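PDB 3VSF: ricin B lectin from Clostridium thermocellum, which is an exo-beta-1,3-galactanase, pairing a family 43 glycoside hydrolase domain with a ricin-type beta-trefoil carbohydrate-binding module, and probably trims beta-1,3-galactan from the non-reducing end. Local coordinates for residues M63-G67 with D68-W72; F48-T51 with S52-I56; W97-R100 with G101-L104. One frame throughout, in Å; residues are numbered along the deposited sequence.

Interaction 1 (M63-G67 with D68-W72); sequences MLKHG and DYYYW
Strand 63-66 runs into G67 and D68 and returns antiparallel as strand 69-72, with L64 facing Y71 and H66 facing Y69 as hydrogen-bonded pairs, M63 facing W72 and K65 facing Y70 as non-hydrogen-bonded ones. This is a beta hairpin with a two-residue loop, closed by a type II' turn from H66 to Y69, and it forms the first two strands of a four-stranded antiparallel blade in the family 43 five-bladed beta-propeller. The rungs are firmest away from the turn: Y71 N gives a straight bond to L64 O at 2.8 Å (179° at the hydrogen), and L64 N returns one to Y71 O at 2.9 Å. Near the turn, H66 N to Y69 O is longer, and the reverse bond from Y69 N is weak. G67, at i+1, takes up the positive phi of a type II' turn.

On the face that carries M63, K65, Y70 and W72, the lysine lies across the tyrosine ring. K65 CD sits 3.4 Å from the Y70 ring centroid, almost on the ring normal, a CH-pi contact over the face, while CE reaches on towards CZ. The M63 chain runs out beside Y70 and then bends at chi3 (-60°); SD packs on Y70 CB at 3.9 Å and stands 5.2 Å from the ring centroid, an oblique Met-aromatic contact, and CE turns to W72 CB. V295 and I293 of strand 288-296 meet Y70 and M63 on this side. The opposite face packs on the next blade, where L64 touches V122 and Y124 of strand 116-124.

Bends at chi2 and chi4 carry the ammonium of K65 back over the turn, where NZ donates to G67 O at 2.9 Å from above the carbonyl plane.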
# COMPACT_ATOMS: atom_id res chain seq x y z
N MET A 63 12.91 -0.74 -2.19
CA MET A 63 13.42 -2.11 -2.15
C MET A 63 13.86 -2.62 -3.52
O MET A 63 13.31 -2.24 -4.55
CB MET A 63 12.37 -3.05 -1.55
CG MET A 63 12.82 -4.49 -1.44
SD MET A 63 11.70 -5.48 -0.42
CE MET A 63 11.81 -4.59 1.13
N LEU A 64 14.86 -3.49 -3.51
CA LEU A 64 15.39 -4.08 -4.74
C LEU A 64 15.61 -5.58 -4.56
O LEU A 64 16.12 -6.02 -3.53
CB LEU A 64 16.70 -3.40 -5.13
CG LEU A 64 17.35 -3.88 -6.44
CD1 LEU A 64 16.45 -3.55 -7.62
CD2 LEU A 64 18.72 -3.25 -6.61
N LYS A 65 15.21 -6.35 -5.56
CA LYS A 65 15.40 -7.79 -5.54
C LYS A 65 16.56 -8.19 -6.45
O LYS A 65 16.45 -8.15 -7.67
CB LYS A 65 14.12 -8.51 -5.97
CG LYS A 65 14.27 -10.01 -6.17
CD LYS A 65 14.78 -10.70 -4.90
CE LYS A 65 14.65 -12.21 -5.01
NZ LYS A 65 15.34 -12.75 -6.21
N HIS A 66 17.68 -8.58 -5.84
CA HIS A 66 18.84 -9.01 -6.60
C HIS A 66 19.42 -10.29 -6.03
O HIS A 66 19.71 -10.38 -4.83
CB HIS A 66 19.91 -7.90 -6.61
CG HIS A 66 21.02 -8.15 -7.59
ND1 HIS A 66 22.23 -8.68 -7.21
CD2 HIS A 66 21.09 -7.94 -8.92
CE1 HIS A 66 23.01 -8.79 -8.28
NE2 HIS A 66 22.34 -8.34 -9.33
N GLY A 67 19.58 -11.29 -6.89
CA GLY A 67 20.11 -12.58 -6.47
C GLY A 67 19.14 -13.34 -5.60
O GLY A 67 18.06 -13.72 -6.04
N ASP A 68 19.53 -13.57 -4.35
CA ASP A 68 18.71 -14.35 -3.42
C ASP A 68 18.17 -13.48 -2.29
O ASP A 68 17.55 -13.99 -1.36
CB ASP A 68 19.52 -15.51 -2.84
CG ASP A 68 20.15 -16.37 -3.92
OD1 ASP A 68 19.59 -16.45 -5.03
OD2 ASP A 68 21.21 -16.98 -3.64
N TYR A 69 18.40 -12.18 -2.37
CA TYR A 69 18.03 -11.28 -1.28
C TYR A 69 17.17 -10.10 -1.72
O TYR A 69 17.30 -9.60 -2.84
CB TYR A 69 19.28 -10.76 -0.57
CG TYR A 69 20.10 -11.83 0.11
CD1 TYR A 69 19.83 -12.21 1.42
CD2 TYR A 69 21.14 -12.46 -0.55
CE1 TYR A 69 20.57 -13.19 2.05
CE2 TYR A 69 21.90 -13.44 0.07
CZ TYR A 69 21.61 -13.80 1.37
OH TYR A 69 22.35 -14.78 2.00
N TYR A 70 16.29 -9.66 -0.83
CA TYR A 70 15.55 -8.42 -1.01
C TYR A 70 16.22 -7.34 -0.17
O TYR A 70 16.37 -7.49 1.05
CB TYR A 70 14.09 -8.59 -0.58
CG TYR A 70 13.26 -9.44 -1.52
CD1 TYR A 70 12.58 -8.86 -2.58
CD2 TYR A 70 13.15 -10.81 -1.33
CE1 TYR A 70 11.82 -9.63 -3.44
CE2 TYR A 70 12.39 -11.59 -2.18
CZ TYR A 70 11.73 -11.00 -3.23
OH TYR A 70 10.97 -11.77 -4.09
N TYR A 71 16.62 -6.25 -0.81
CA TYR A 71 17.31 -5.17 -0.11
C TYR A 71 16.40 -3.98 0.15
O TYR A 71 15.75 -3.47 -0.76
CB TYR A 71 18.55 -4.73 -0.89
CG TYR A 71 19.63 -5.80 -0.96
CD1 TYR A 71 19.69 -6.67 -2.03
CD2 TYR A 71 20.57 -5.92 0.05
CE1 TYR A 71 20.67 -7.65 -2.10
CE2 TYR A 71 21.56 -6.90 -0.01
CZ TYR A 71 21.60 -7.76 -1.09
OH TYR A 71 22.58 -8.72 -1.15
N TRP A 72 16.35 -3.55 1.41
CA TRP A 72 15.50 -2.44 1.81
C TRP A 72 16.35 -1.22 2.18
O TRP A 72 17.07 -1.22 3.18
CB TRP A 72 14.63 -2.85 3.00
CG TRP A 72 13.70 -1.78 3.49
CD1 TRP A 72 13.46 -0.57 2.90
CD2 TRP A 72 12.88 -1.82 4.66
NE1 TRP A 72 12.54 0.14 3.64
CE2 TRP A 72 12.17 -0.60 4.73
CE3 TRP A 72 12.68 -2.77 5.67
CZ2 TRP A 72 11.28 -0.31 5.76
CZ3 TRP A 72 11.79 -2.48 6.69
CH2 TRP A 72 11.11 -1.26 6.73

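Interaction 2 (F48-T51 with S52-I56); sequences FKDT and SGNVI
F48 and I56 close the tight end of this short chain reversal: I56 N donates to F48 O at 2.8 Å, and I56 CD1 rests on F48 CB at 3.9 Å. The I56 side chain leaves with CG1 anti to its carbonyl carbon (chi1 -62°), which lays that methylene along the opposing backbone, close to both F48 O and D50 N. Aromatic groups outside the reversal pack on both: F48 meets W325 edge-to-face, and I56 touches W72 and W97.

One step on, D50 N bonds to N54 O at 2.8 Å, and K49 and V55 lie level in a single backbone bridge. The chain between is a type I beta turn from D50 to G53, secured by G53 N to D50 O at 2.9 Å, within the loop that leads from strand 41-43 to strand 61-66. G53, with phi 94°, occupies the last turn position. D50 belongs to the packed side as well. With CG between the backbone N and the carbonyl carbon (chi1 55°), its carboxylate folds inward over the turn, and OD1 accepts N54 N at 2.8 Å from above the carboxylate plane. OD1 of the buried D50 thus ties the start of the turn to the residue just past it, and the D50 side chain also touches Y89.

The other side is far looser. T51, S52 and N54 are exposed, the T51 and N54 side chains start away from the opposing residues, and V55 points away from them too. K49 runs out extended beyond CG, its aliphatic part passing G53 O with CD 3.7 Å away.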
# COMPACT_ATOMS: atom_id res chain seq x y z
N PHE A 48 9.00 -2.01 12.55
CA PHE A 48 9.58 -3.34 12.44
C PHE A 48 10.96 -3.37 13.08
O PHE A 48 11.70 -2.39 13.02
CB PHE A 48 9.67 -3.77 10.98
CG PHE A 48 8.41 -3.55 10.19
CD1 PHE A 48 7.19 -3.42 10.83
CD2 PHE A 48 8.45 -3.47 8.81
CE1 PHE A 48 6.03 -3.22 10.11
CE2 PHE A 48 7.29 -3.27 8.08
CZ PHE A 48 6.08 -3.14 8.73
N LYS A 49 11.31 -4.50 13.68
CA LYS A 49 12.62 -4.65 14.30
C LYS A 49 13.49 -5.64 13.53
O LYS A 49 13.02 -6.70 13.11
CB LYS A 49 12.49 -5.10 15.76
CG LYS A 49 11.94 -4.03 16.69
CD LYS A 49 12.04 -4.47 18.14
CE LYS A 49 11.63 -3.36 19.09
NZ LYS A 49 11.80 -3.76 20.51
N ASP A 50 14.75 -5.28 13.33
CA ASP A 50 15.70 -6.15 12.65
C ASP A 50 16.04 -7.36 13.51
O ASP A 50 15.63 -7.44 14.66
CB ASP A 50 16.97 -5.38 12.27
CG ASP A 50 17.62 -4.71 13.46
OD1 ASP A 50 17.59 -5.29 14.57
OD2 ASP A 50 18.17 -3.60 13.29
N THR A 51 16.80 -8.29 12.94
CA THR A 51 17.19 -9.50 13.65
C THR A 51 17.94 -9.17 14.94
O THR A 51 17.88 -9.93 15.91
CB THR A 51 18.07 -10.40 12.78
OG1 THR A 51 19.23 -9.67 12.34
CG2 THR A 51 17.30 -10.89 11.56
N SER A 52 18.63 -8.04 14.95
CA SER A 52 19.41 -7.62 16.11
C SER A 52 18.51 -7.23 17.28
O SER A 52 18.96 -7.16 18.42
CB SER A 52 20.33 -6.45 15.75
OG SER A 52 21.17 -6.78 14.65
N GLY A 53 17.24 -6.98 16.98
CA GLY A 53 16.29 -6.57 18.00
C GLY A 53 16.16 -5.06 18.08
O GLY A 53 15.62 -4.53 19.05
N ASN A 54 16.66 -4.38 17.06
CA ASN A 54 16.61 -2.92 17.01
C ASN A 54 15.61 -2.40 15.98
O ASN A 54 15.37 -3.04 14.96
CB ASN A 54 18.00 -2.34 16.74
CG ASN A 54 18.90 -2.39 17.96
OD1 ASN A 54 19.19 -1.36 18.57
ND2 ASN A 54 19.34 -3.58 18.33
N VAL A 55 15.05 -1.23 16.26
CA VAL A 55 14.06 -0.62 15.38
C VAL A 55 14.66 -0.26 14.02
O VAL A 55 15.65 0.46 13.93
CB VAL A 55 13.45 0.65 16.02
CG1 VAL A 55 14.54 1.52 16.63
CG2 VAL A 55 12.65 1.42 14.99
N ILE A 56 14.04 -0.79 12.96
CA ILE A 56 14.47 -0.48 11.60
C ILE A 56 14.19 0.98 11.26
O ILE A 56 13.08 1.48 11.49
CB ILE A 56 13.75 -1.38 10.57
CG1 ILE A 56 14.11 -2.85 10.81
CG2 ILE A 56 14.11 -0.97 9.15
CD1 ILE A 56 13.45 -3.81 9.85

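Interaction 3 (W97-R100 with G101-L104); sequences WEYR and GEVL
The Y99 ring extends along the chain that follows it, with G101 N approaching obliquely, 3.2 Å from CE1, and E102 OE1 at the hydroxyl edge, near the ring plane. The ring and the E102 carboxylate stand almost perpendicular, 86° apart. Another ring, Y89 of strand 83-91, meets Y99 from outside these residues with its plane inclined by about 25°. The Y99-E102 contact lies within strand 98-105, one of the two outer strands of a four-stranded antiparallel propeller blade, so it is made between residues of one edge strand and not across a turn. G101 has a positive phi of 90°, and the absence of a CB there spares the chain a clash with the carbonyl oxygen of R100.

Y99 CG stands anti to the backbone N (chi1 -166°), which aims the ring forward along the chain, while E102 bends back at chi2. R100 goes elsewhere: its guanidinium pairs with D157, and NH1 lies 3.4 Å from E98 OE2 in a salt bridge. E102 OE2 is held by S87 and Y76, which positions the carboxylate. Its other oxygen, OE1, takes the Y99 OH hydrogen bond at 2.6 Å on the syn lone pair.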
# COMPACT_ATOMS: atom_id res chain seq x y z
N TRP A 97 14.61 -8.86 9.00
CA TRP A 97 15.59 -8.00 8.33
C TRP A 97 16.92 -7.92 9.07
O TRP A 97 16.96 -7.83 10.29
CB TRP A 97 15.00 -6.61 8.11
CG TRP A 97 13.85 -6.61 7.16
CD1 TRP A 97 12.53 -6.65 7.47
CD2 TRP A 97 13.93 -6.60 5.73
NE1 TRP A 97 11.77 -6.66 6.33
CE2 TRP A 97 12.61 -6.62 5.24
CE3 TRP A 97 14.99 -6.57 4.82
CZ2 TRP A 97 12.32 -6.61 3.88
CZ3 TRP A 97 14.70 -6.56 3.47
CH2 TRP A 97 13.37 -6.58 3.01
N GLU A 98 18.01 -7.94 8.30
CA GLU A 98 19.35 -7.86 8.86
C GLU A 98 20.00 -6.52 8.55
O GLU A 98 19.96 -6.05 7.41
CB GLU A 98 20.21 -9.00 8.33
CG GLU A 98 21.67 -8.94 8.75
CD GLU A 98 22.48 -10.10 8.21
OE1 GLU A 98 21.88 -11.10 7.77
OE2 GLU A 98 23.73 -10.01 8.22
N TYR A 99 20.59 -5.90 9.57
CA TYR A 99 21.28 -4.63 9.40
C TYR A 99 22.54 -4.81 8.57
O TYR A 99 23.29 -5.77 8.77
CB TYR A 99 21.63 -4.05 10.77
CG TYR A 99 22.05 -2.59 10.75
CD1 TYR A 99 21.81 -1.80 9.63
CD2 TYR A 99 22.68 -2.02 11.84
CE1 TYR A 99 22.18 -0.47 9.61
CE2 TYR A 99 23.07 -0.69 11.82
CZ TYR A 99 22.82 0.08 10.71
OH TYR A 99 23.20 1.40 10.69
N ARG A 100 22.78 -3.90 7.63
CA ARG A 100 23.95 -3.99 6.76
C ARG A 100 24.74 -2.68 6.73
O ARG A 100 25.68 -2.53 5.95
CB ARG A 100 23.54 -4.39 5.34
CG ARG A 100 22.83 -5.73 5.25
CD ARG A 100 23.78 -6.88 5.58
NE ARG A 100 24.41 -7.44 4.38
CZ ARG A 100 25.28 -8.44 4.39
NH1 ARG A 100 25.62 -9.01 5.54
NH2 ARG A 100 25.80 -8.89 3.26
N GLY A 101 24.36 -1.75 7.60
CA GLY A 101 25.06 -0.48 7.71
C GLY A 101 24.52 0.60 6.79
O GLY A 101 23.51 0.40 6.12
N GLU A 102 25.21 1.73 6.76
CA GLU A 102 24.80 2.85 5.91
C GLU A 102 25.54 2.84 4.58
O GLU A 102 26.71 3.20 4.50
CB GLU A 102 25.04 4.18 6.63
CG GLU A 102 23.85 4.69 7.43
CD GLU A 102 23.49 3.79 8.59
OE1 GLU A 102 24.33 2.94 8.97
OE2 GLU A 102 22.37 3.93 9.13
N VAL A 103 24.84 2.43 3.52
CA VAL A 103 25.40 2.44 2.18
C VAL A 103 25.76 3.87 1.78
O VAL A 103 26.60 4.09 0.90
CB VAL A 103 24.43 1.85 1.15
CG1 VAL A 103 24.18 0.38 1.44
CG2 VAL A 103 23.12 2.62 1.14
N LEU A 104 25.12 4.84 2.42
CA LEU A 104 25.41 6.24 2.19
C LEU A 104 25.36 6.99 3.52
O LEU A 104 24.45 6.80 4.32
CB LEU A 104 24.41 6.85 1.21
CG LEU A 104 24.80 8.19 0.58
CD1 LEU A 104 25.99 8.01 -0.35
CD2 LEU A 104 23.62 8.79 -0.18

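Overall arrangement
Along the chain interaction 2 comes first, in the loop before strand 61-66, then interaction 1 at the hairpin of strands 61-66 and 69-77, then interaction 3 on strand 98-105. Interactions 1 and 3 belong to the same four-stranded blade, their centres about 13 Å apart, with strand 83-91 between them. Interaction 2 lies about 11 Å from the centre of interaction 3 and 18 Å from that of interaction 1. W97 joins all three: it packs on M63 and W72, touches I56, and its O lies 2.7 Å from T51 N, a probable hydrogen bond. The loop at 48-56 is thereby fastened to the blade, away from the galactose-binding residues of the trefoil.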